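Local coordinates for immune protein (Enterobacter cloacae, PDB 6D7Y) that probably acts as the immunity protein of a contact-dependent growth inhibition system, binding the toxic C-terminal tip of CdiA and so protecting the cell that makes it, at residues Arg30-Asn35 / Gly66-Gly71; Leu84-Lys89 / Gly97-Met102; Asn35-Phe40 / Gly61-Gly66. All coordinates share one frame; numbering follows the deposited sequence. Where two conformers were deposited one is given.

How the contacts relate
All three contacts lie in one antiparallel sheet, in which strands 30-36, 63-75, 78-90 and 93-102 are neighbours in that order from an outermost strand inward. Contacts 1 and 3 are two ends of the same pairing, 30-36 against 63-75; they share Asn35 and Gly66, and their centres are about 15 Å apart. Contact 3 falls within the chain span that contact 1 encloses, and both close before contact 2 opens. The centre of contact 2 lies about 10 Å from that of contact 1 and 14 Å from that of contact 3. Strand 63-75 meets strand 78-90 in between, tying the edge of the sheet to its interior.

Contact 1 of 3, residues Arg30-Asn35 / Gly66-Gly71; sequences RIFDFN and GVSMEG
Strand 30-35 runs antiparallel to strand 66-69, with backbone pairs at Arg30-Glu70, Phe32-Ser68 and Asn35-Gly66, and a beta bulge shifts the register by one residue between the last two. This is the pairing of an outermost strand with its neighbour in the antiparallel sheet. At the bulge Asp33 has positive phi and psi, and its carbonyl makes no bond across to the partner strand. On the face with Arg30 and Phe32, the Phe32 ring lies over the Ser68 side chain: Ser68 CB sits 3.9 Å from the ring centroid, a CH-pi contact. Glu70 CB comes to the edge of the same ring, 3.8 Å from Phe32 CE1. The Arg30 guanidinium lies above the Phe32 ring plane but displaced past its CD1 rim, with Phe32 CD1 beneath one of its faces, while its edge is turned to Glu70. A bend at chi3 (-69°) swings the guanidinium back toward that rim.

The other face is apolar. Ile31 CG2 touches the selenomethionine methyl Met69 CE at 3.5 Å, and Ile31 CB packs on Val67 CG2 at 3.8 Å. Phe48, Ile24 of helix 17-25 and Leu85 of the next strand continue this buried layer. Back on the Phe32 side, the salt bridge joins Arg30 NH2 to Glu70 OE1 at 2.8 Å, with the oxygen in the guanidinium plane but the nitrogen standing above the carboxylate plane.

Contact 2 of 3, residues Leu84-Lys89 / Gly97-Met102; sequences LLRVLK and GLCFYM
Gly97 O accepts a hydrogen bond from Arg86 N at 2.7 Å, and the same oxygen is approached by Leu85 CA at 3.3 Å in a CA-H...O contact. Gly97 N returns a bond to Arg86 O, closing one hydrogen-bonded pair; Leu84 and Cys99 close the next, where Leu84 N reaches Cys99 O at 2.8 Å and the N-H points almost straight at it (173°). These rungs belong to the beta hairpin of strands 78-90 and 93-102, near the middle of the sheet.

Between the two pairs, Leu85 and Leu98 stand side by side on one face, pointing the same way, and touch through their branches: Leu85 CD1 to Leu98 CD1, 3.7 Å. Phe115 of helix 105-126 and Phe72 also pack on Leu98, making this the helix-covered side. On the opposite face Arg86 CD lies 3.8 Å from Cys99 SG, and Cys99 CB faces Leu84 CB. The Arg86 chain bends at chi3 (76°), and past CD it leads away from strand 97-102.

Paired amides thus satisfy the inner backbone, while the two faces differ: apolar under the helix, leucine against leucine with phenylalanines packed on Leu98, and mixed where an arginine stem meets a thiol.

Contact 3 of 3, residues Asn35-Phe40 / Gly61-Gly66; sequences NFSEDF and GDLYFG
The end of strand 30-36, at one edge of the sheet, and the loop leaving it meet the start of strand 63-75 here. Phe36 and Phe65 form a non-hydrogen-bonded pair with their CA atoms 4.0 Å apart, and beyond it Ser37 continues the ladder although it has left the strand. Ser37 N donates to Tyr64 O at 2.9 Å, and Tyr64 N turns to the side-chain oxygen Ser37 OG, also at 2.9 Å. With its chi1 of 56°, Ser37 holds OG between its own backbone N and carbonyl carbon, and the hydroxyl stands in for the backbone acceptor of a regular rung. A water bound by Ser37 OG donates to Glu38 OE2 and to Asp62 O, joining the loop to the residues just ahead of the strand.

Past this point the antiparallel ladder gives way to side-chain packing as the chain turns toward helix 50-58, with Asp39 at the centre of an inverse gamma turn. Phe40, though poorly ordered, folds back over the strand. Leu63 CD2 comes over one face of the Phe40 ring, 4.0 Å from its centroid and only 15° off the normal. The Phe65 ring meets that of Phe40 obliquely, the two ring planes inclined at 47°, with Phe40 CZ and Phe65 CD2 3.8 Å apart. Leu52 and Ser55 of helix 50-58 also touch Phe40, while Phe56 of the same helix packs edge-to-face with Phe65. On the other face of the sheet, a second water joins Tyr64 OH to Asn35 ND2, the latter bond weak, and lies at the edge of the tyrosine ring.

Contact 1 of 3, residues Arg30-Asn35 / Gly66-Gly71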
loop_
_atom_site.group_PDB
_atom_site.type_symbol
_atom_site.label_atom_id
_atom_site.label_comp_id
_atom_site.label_asym_id
_atom_site.label_seq_id
_atom_site.Cartn_x
_atom_site.Cartn_y
_atom_site.Cartn_z
ATOM N N ARG B 30 -4.196 9.353 10.984
ATOM C CA ARG B 30 -4.677 8.285 11.852
ATOM C C ARG B 30 -5.084 7.047 11.085
ATOM O O ARG B 30 -5.282 7.101 9.877
ATOM C CB ARG B 30 -5.843 8.787 12.731
ATOM C CG ARG B 30 -6.917 9.568 11.992
ATOM C CD ARG B 30 -7.989 10.055 12.965
ATOM N NE ARG B 30 -8.763 8.926 13.486
ATOM C CZ ARG B 30 -9.876 8.428 12.930
ATOM N NH1 ARG B 30 -10.480 7.381 13.489
ATOM N NH2 ARG B 30 -10.399 8.955 11.821
ATOM N N ILE B 31 -5.171 5.925 11.803
ATOM C CA ILE B 31 -5.591 4.657 11.215
ATOM C C ILE B 31 -6.666 4.041 12.063
ATOM O O ILE B 31 -6.680 4.195 13.289
ATOM C CB ILE B 31 -4.450 3.639 11.001
ATOM C CG1 ILE B 31 -3.878 3.101 12.314
ATOM C CG2 ILE B 31 -3.362 4.248 10.136
ATOM C CD1 ILE B 31 -2.814 2.048 12.092
ATOM N N PHE B 32 -7.553 3.329 11.395
ATOM C CA PHE B 32 -8.701 2.711 12.026
ATOM C C PHE B 32 -9.276 1.656 11.104
ATOM O O PHE B 32 -8.749 1.411 10.007
ATOM C CB PHE B 32 -9.754 3.785 12.310
ATOM C CG PHE B 32 -10.132 4.581 11.102
ATOM C CD1 PHE B 32 -9.379 5.683 10.728
ATOM C CD2 PHE B 32 -11.226 4.223 10.326
ATOM C CE1 PHE B 32 -9.705 6.419 9.604
ATOM C CE2 PHE B 32 -11.566 4.959 9.203
ATOM C CZ PHE B 32 -10.800 6.056 8.835
ATOM N N ASP B 33 -10.364 1.047 11.554
ATOM C CA ASP B 33 -11.059 -0.003 10.809
ATOM C C ASP B 33 -10.133 -1.177 10.441
ATOM O O ASP B 33 -10.012 -1.551 9.283
ATOM C CB ASP B 33 -11.741 0.566 9.557
ATOM C CG ASP B 33 -12.686 -0.434 8.897
ATOM O OD1 ASP B 33 -13.241 -1.303 9.605
ATOM O OD2 ASP B 33 -12.883 -0.338 7.675
ATOM N N PHE B 34 -9.475 -1.734 11.453
ATOM C CA PHE B 34 -8.622 -2.894 11.274
ATOM C C PHE B 34 -9.529 -4.066 10.898
ATOM O O PHE B 34 -10.515 -4.333 11.594
ATOM C CB PHE B 34 -7.848 -3.192 12.555
ATOM C CG PHE B 34 -7.070 -4.471 12.508
ATOM C CD1 PHE B 34 -5.887 -4.551 11.790
ATOM C CD2 PHE B 34 -7.501 -5.595 13.212
ATOM C CE1 PHE B 34 -5.158 -5.736 11.754
ATOM C CE2 PHE B 34 -6.774 -6.779 13.182
ATOM C CZ PHE B 34 -5.602 -6.852 12.448
ATOM N N ASN B 35 -9.195 -4.760 9.814
ATOM C CA ASN B 35 -10.012 -5.873 9.319
ATOM C C ASN B 35 -9.081 -6.999 8.890
ATOM O O ASN B 35 -7.990 -6.734 8.435
ATOM C CB ASN B 35 -10.877 -5.394 8.145
ATOM C CG ASN B 35 -12.042 -6.323 7.857
ATOM O OD1 ASN B 35 -12.299 -7.274 8.603
ATOM N ND2 ASN B 35 -12.784 -6.028 6.793
ATOM N N GLY B 66 -6.511 -5.473 6.569
ATOM C CA GLY B 66 -6.570 -4.157 6.001
ATOM C C GLY B 66 -6.896 -3.160 7.071
ATOM O O GLY B 66 -7.383 -3.515 8.158
ATOM N N VAL B 67 -6.621 -1.908 6.761
ATOM C CA VAL B 67 -6.853 -0.833 7.683
ATOM C C VAL B 67 -7.116 0.430 6.896
ATOM O O VAL B 67 -6.535 0.634 5.832
ATOM C CB VAL B 67 -5.642 -0.672 8.648
ATOM C CG1 VAL B 67 -4.360 -0.426 7.900
ATOM C CG2 VAL B 67 -5.866 0.438 9.644
ATOM N N SER B 68 -8.044 1.249 7.381
ATOM C CA SER B 68 -8.321 2.520 6.745
ATOM C C SER B 68 -7.379 3.537 7.356
ATOM O O SER B 68 -7.121 3.522 8.568
ATOM C CB SER B 68 -9.787 2.946 6.922
ATOM O OG SER B 68 -10.632 2.060 6.220
HETATM N N MSE B 69 -6.884 4.427 6.516
HETATM C CA MSE B 69 -5.945 5.439 6.929
HETATM C C MSE B 69 -6.558 6.739 6.535
HETATM O O MSE B 69 -7.161 6.834 5.474
HETATM C CB MSE B 69 -4.641 5.120 6.173
HETATM C CG MSE B 69 -3.515 6.110 6.415
HETATM SE SE MSE B 69 -1.732 5.429 5.835
HETATM C CE MSE B 69 -1.670 3.892 7.069
ATOM N N GLU B 70 -6.479 7.734 7.412
ATOM C CA GLU B 70 -6.972 9.073 7.110
ATOM C C GLU B 70 -5.825 10.064 7.085
ATOM O O GLU B 70 -4.917 10.001 7.937
ATOM C CB GLU B 70 -7.998 9.519 8.156
ATOM C CG GLU B 70 -8.451 10.957 7.974
ATOM C CD GLU B 70 -9.433 11.400 9.027
ATOM O OE1 GLU B 70 -10.160 10.539 9.577
ATOM O OE2 GLU B 70 -9.486 12.617 9.293
ATOM N N GLY B 71 -5.893 10.994 6.133
ATOM C CA GLY B 71 -4.908 12.059 5.997
ATOM C C GLY B 71 -3.531 11.547 5.622
ATOM O O GLY B 71 -2.562 11.828 6.310
#

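Contact 2 of 3, residues Leu84-Lys89 / Gly97-Met102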
loop_
_atom_site.group_PDB
_atom_site.type_symbol
_atom_site.label_atom_id
_atom_site.label_comp_id
_atom_site.label_asym_id
_atom_site.label_seq_id
_atom_site.Cartn_x
_atom_site.Cartn_y
_atom_site.Cartn_z
ATOM N N LEU B 84 -7.245 2.867 1.783
ATOM C CA LEU B 84 -7.391 1.508 2.298
ATOM C C LEU B 84 -6.015 0.843 2.137
ATOM O O LEU B 84 -5.559 0.719 1.032
ATOM C CB LEU B 84 -8.409 0.713 1.486
ATOM C CG LEU B 84 -8.584 -0.780 1.826
ATOM C CD1 LEU B 84 -9.032 -1.000 3.263
ATOM C CD2 LEU B 84 -9.557 -1.444 0.857
ATOM N N LEU B 85 -5.389 0.450 3.244
ATOM C CA LEU B 85 -4.091 -0.212 3.234
ATOM C C LEU B 85 -4.372 -1.687 3.301
ATOM O O LEU B 85 -5.108 -2.137 4.208
ATOM C CB LEU B 85 -3.296 0.194 4.450
ATOM C CG LEU B 85 -1.917 -0.432 4.652
ATOM C CD1 LEU B 85 -0.989 0.039 3.567
ATOM C CD2 LEU B 85 -1.391 -0.058 6.025
ATOM N N ARG B 86 -3.776 -2.456 2.381
ATOM C CA ARG B 86 -3.991 -3.891 2.320
ATOM C C ARG B 86 -2.649 -4.601 2.483
ATOM O O ARG B 86 -1.677 -4.211 1.848
ATOM C CB ARG B 86 -4.577 -4.275 0.964
ATOM C CG ARG B 86 -5.871 -3.578 0.644
ATOM C CD ARG B 86 -6.479 -3.969 -0.693
ATOM N NE ARG B 86 -7.146 -5.280 -0.703
ATOM C CZ ARG B 86 -6.786 -6.370 -1.394
ATOM N NH1 ARG B 86 -5.749 -6.392 -2.231
ATOM N NH2 ARG B 86 -7.525 -7.467 -1.274
ATOM N N VAL B 87 -2.614 -5.611 3.345
ATOM C CA VAL B 87 -1.404 -6.390 3.569
ATOM C C VAL B 87 -1.828 -7.821 3.354
ATOM O O VAL B 87 -2.746 -8.301 4.010
ATOM C CB VAL B 87 -0.854 -6.182 4.978
ATOM C CG1 VAL B 87 0.492 -6.895 5.117
ATOM C CG2 VAL B 87 -0.723 -4.696 5.290
ATOM N N LEU B 88 -1.155 -8.531 2.451
ATOM C CA LEU B 88 -1.561 -9.892 2.162
ATOM C C LEU B 88 -0.399 -10.826 2.005
ATOM O O LEU B 88 0.597 -10.449 1.422
ATOM C CB LEU B 88 -2.434 -9.917 0.897
ATOM C CG LEU B 88 -1.974 -9.315 -0.428
ATOM C CD1 LEU B 88 -1.007 -10.187 -1.189
ATOM C CD2 LEU B 88 -3.166 -9.114 -1.352
ATOM N N LYS B 89 -0.523 -12.033 2.550
ATOM C CA LYS B 89 0.541 -13.018 2.381
ATOM C C LYS B 89 -0.093 -14.175 1.604
ATOM O O LYS B 89 -1.209 -14.606 1.906
ATOM C CB LYS B 89 1.222 -13.465 3.700
ATOM C CG LYS B 89 0.675 -14.706 4.379
ATOM C CD LYS B 89 1.702 -15.292 5.341
ATOM C CE LYS B 89 1.309 -16.699 5.744
ATOM N NZ LYS B 89 2.418 -17.416 6.415
ATOM N N GLY B 97 -0.526 -2.861 -0.256
ATOM C CA GLY B 97 -1.154 -2.035 -1.239
ATOM C C GLY B 97 -1.950 -0.930 -0.618
ATOM O O GLY B 97 -2.396 -1.073 0.508
ATOM N N LEU B 98 -2.058 0.172 -1.351
ATOM C CA LEU B 98 -2.837 1.355 -0.943
ATOM C C LEU B 98 -3.867 1.652 -2.014
ATOM O O LEU B 98 -3.495 1.933 -3.160
ATOM C CB LEU B 98 -1.943 2.582 -0.753
ATOM C CG LEU B 98 -1.029 2.630 0.481
ATOM C CD1 LEU B 98 0.091 1.603 0.407
ATOM C CD2 LEU B 98 -0.420 4.021 0.606
ATOM N N CYS B 99 -5.163 1.669 -1.645
ATOM C CA CYS B 99 -6.239 1.916 -2.616
ATOM C C CYS B 99 -6.937 3.198 -2.193
ATOM O O CYS B 99 -7.172 3.383 -0.996
ATOM C CB CYS B 99 -7.269 0.781 -2.589
ATOM S SG CYS B 99 -6.567 -0.851 -2.907
ATOM N N PHE B 100 -7.252 4.048 -3.166
ATOM C CA PHE B 100 -7.897 5.356 -2.943
ATOM C C PHE B 100 -8.648 5.839 -4.181
ATOM O O PHE B 100 -8.252 5.558 -5.310
ATOM C CB PHE B 100 -6.841 6.397 -2.562
ATOM C CG PHE B 100 -5.719 6.512 -3.564
ATOM C CD1 PHE B 100 -4.621 5.681 -3.485
ATOM C CD2 PHE B 100 -5.769 7.459 -4.581
ATOM C CE1 PHE B 100 -3.588 5.779 -4.410
ATOM C CE2 PHE B 100 -4.752 7.574 -5.500
ATOM C CZ PHE B 100 -3.661 6.729 -5.434
ATOM N N TYR B 101 -9.766 6.544 -3.983
ATOM C CA TYR B 101 -10.491 7.069 -5.128
ATOM C C TYR B 101 -9.925 8.419 -5.554
ATOM O O TYR B 101 -9.337 9.143 -4.735
ATOM C CB TYR B 101 -12.007 7.243 -4.812
ATOM C CG TYR B 101 -12.757 5.945 -4.700
ATOM C CD1 TYR B 101 -12.838 5.262 -3.492
ATOM C CD2 TYR B 101 -13.393 5.387 -5.804
ATOM C CE1 TYR B 101 -13.534 4.055 -3.390
ATOM C CE2 TYR B 101 -14.082 4.193 -5.716
ATOM C CZ TYR B 101 -14.143 3.521 -4.515
ATOM O OH TYR B 101 -14.840 2.334 -4.425
HETATM N N MSE B 102 -10.110 8.759 -6.832
HETATM C CA MSE B 102 -9.749 10.084 -7.363
HETATM C C MSE B 102 -10.901 10.450 -8.262
HETATM O O MSE B 102 -11.505 9.577 -8.883
HETATM C CB MSE B 102 -8.432 10.163 -8.124
HETATM C CG MSE B 102 -7.225 9.786 -7.273
HETATM SE SE MSE B 102 -6.820 11.108 -5.854
HETATM C CE MSE B 102 -6.532 12.706 -6.977
#

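Contact 3 of 3, residues Asn35-Phe40 / Gly61-Gly66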
loop_
_atom_site.group_PDB
_atom_site.type_symbol
_atom_site.label_atom_id
_atom_site.label_comp_id
_atom_site.label_asym_id
_atom_site.label_seq_id
_atom_site.Cartn_x
_atom_site.Cartn_y
_atom_site.Cartn_z
ATOM N N ASN B 35 -9.195 -4.760 9.814
ATOM C CA ASN B 35 -10.012 -5.873 9.319
ATOM C C ASN B 35 -9.081 -6.999 8.890
ATOM O O ASN B 35 -7.990 -6.734 8.435
ATOM C CB ASN B 35 -10.877 -5.394 8.145
ATOM C CG ASN B 35 -12.042 -6.323 7.857
ATOM O OD1 ASN B 35 -12.299 -7.274 8.603
ATOM N ND2 ASN B 35 -12.784 -6.028 6.793
ATOM N N PHE B 36 -9.548 -8.239 8.975
ATOM C CA PHE B 36 -8.719 -9.436 8.736
ATOM C C PHE B 36 -9.490 -10.634 8.175
ATOM O O PHE B 36 -10.682 -10.784 8.459
ATOM C CB PHE B 36 -8.146 -9.816 10.093
ATOM C CG PHE B 36 -9.167 -9.740 11.185
ATOM C CD1 PHE B 36 -9.998 -10.819 11.463
ATOM C CD2 PHE B 36 -9.361 -8.551 11.883
ATOM C CE1 PHE B 36 -10.973 -10.729 12.448
ATOM C CE2 PHE B 36 -10.332 -8.453 12.867
ATOM C CZ PHE B 36 -11.139 -9.543 13.151
ATOM N N SER B 37 -8.804 -11.504 7.425
ATOM C CA SER B 37 -9.445 -12.703 6.830
ATOM C C SER B 37 -9.598 -13.890 7.810
ATOM O O SER B 37 -10.315 -14.840 7.520
ATOM C CB SER B 37 -8.762 -13.130 5.526
ATOM O OG SER B 37 -7.384 -13.356 5.697
ATOM N N GLU B 38 -8.854 -13.858 8.907
ATOM C CA GLU B 38 -9.004 -14.823 10.020
ATOM C C GLU B 38 -8.667 -14.013 11.257
ATOM O O GLU B 38 -7.759 -13.185 11.204
ATOM C CB GLU B 38 -8.108 -16.077 9.965
ATOM C CG GLU B 38 -8.601 -17.255 9.119
ATOM C CD GLU B 38 -8.130 -17.245 7.687
ATOM O OE1 GLU B 38 -8.819 -17.837 6.830
ATOM O OE2 GLU B 38 -7.063 -16.666 7.416
ATOM N N ASP B 39 -9.397 -14.211 12.354
ATOM C CA ASP B 39 -9.108 -13.458 13.582
ATOM C C ASP B 39 -7.795 -13.990 14.181
ATOM O O ASP B 39 -7.791 -14.872 15.048
ATOM C CB ASP B 39 -10.266 -13.529 14.585
ATOM C CG ASP B 39 -10.071 -12.588 15.773
ATOM O OD1 ASP B 39 -9.214 -11.680 15.689
ATOM O OD2 ASP B 39 -10.786 -12.747 16.786
ATOM N N PHE B 40 -6.690 -13.434 13.686
ATOM C CA PHE B 40 -5.342 -13.830 14.090
ATOM C C PHE B 40 -4.749 -12.905 15.147
ATOM O O PHE B 40 -3.787 -13.286 15.820
ATOM C CB PHE B 40 -4.399 -13.879 12.865
ATOM C CG PHE B 40 -3.950 -12.520 12.369
ATOM C CD1 PHE B 40 -4.751 -11.755 11.518
ATOM C CD2 PHE B 40 -2.705 -12.013 12.735
ATOM C CE1 PHE B 40 -4.332 -10.509 11.064
ATOM C CE2 PHE B 40 -2.281 -10.767 12.282
ATOM C CZ PHE B 40 -3.096 -10.014 11.443
ATOM N N GLY B 61 -0.982 -20.518 6.431
ATOM C CA GLY B 61 -1.904 -20.303 5.297
ATOM C C GLY B 61 -1.972 -18.851 4.819
ATOM O O GLY B 61 -1.385 -17.969 5.427
ATOM N N ASP B 62 -2.687 -18.620 3.719
ATOM C CA ASP B 62 -2.846 -17.264 3.148
ATOM C C ASP B 62 -3.663 -16.406 4.105
ATOM O O ASP B 62 -4.647 -16.886 4.685
ATOM C CB ASP B 62 -3.538 -17.331 1.798
ATOM C CG ASP B 62 -2.774 -18.167 0.797
ATOM O OD1 ASP B 62 -1.594 -18.446 1.039
ATOM O OD2 ASP B 62 -3.361 -18.538 -0.234
ATOM N N LEU B 63 -3.259 -15.148 4.265
ATOM C CA LEU B 63 -3.898 -14.243 5.215
ATOM C C LEU B 63 -3.872 -12.805 4.725
ATOM O O LEU B 63 -2.932 -12.376 4.090
ATOM C CB LEU B 63 -3.132 -14.329 6.548
ATOM C CG LEU B 63 -3.501 -13.483 7.769
ATOM C CD1 LEU B 63 -4.921 -13.766 8.232
ATOM C CD2 LEU B 63 -2.521 -13.776 8.908
ATOM N N TYR B 64 -4.918 -12.066 5.063
ATOM C CA TYR B 64 -5.047 -10.664 4.715
ATOM C C TYR B 64 -5.508 -9.873 5.897
ATOM O O TYR B 64 -6.229 -10.383 6.731
ATOM C CB TYR B 64 -6.144 -10.490 3.641
ATOM C CG TYR B 64 -6.768 -9.088 3.567
ATOM C CD1 TYR B 64 -6.174 -8.082 2.816
ATOM C CD2 TYR B 64 -7.952 -8.784 4.243
ATOM C CE1 TYR B 64 -6.727 -6.811 2.750
ATOM C CE2 TYR B 64 -8.520 -7.508 4.179
ATOM C CZ TYR B 64 -7.901 -6.529 3.426
ATOM O OH TYR B 64 -8.423 -5.264 3.321
ATOM N N PHE B 65 -5.058 -8.630 5.961
ATOM C CA PHE B 65 -5.626 -7.679 6.902
ATOM C C PHE B 65 -5.564 -6.324 6.223
ATOM O O PHE B 65 -4.718 -6.075 5.361
ATOM C CB PHE B 65 -5.007 -7.701 8.310
ATOM C CG PHE B 65 -3.620 -7.138 8.412
ATOM C CD1 PHE B 65 -3.427 -5.804 8.735
ATOM C CD2 PHE B 65 -2.519 -7.952 8.270
ATOM C CE1 PHE B 65 -2.156 -5.285 8.877
ATOM C CE2 PHE B 65 -1.236 -7.443 8.392
ATOM C CZ PHE B 65 -1.055 -6.103 8.695
ATOM N N GLY B 66 -6.511 -5.473 6.569
ATOM C CA GLY B 66 -6.570 -4.157 6.001
ATOM C C GLY B 66 -6.896 -3.160 7.071
ATOM O O GLY B 66 -7.383 -3.515 8.158
HETATM O O HOH W 1 -10.972 -4.854 4.634
HETATM O O HOH W 2 -7.675 -16.133 4.835
#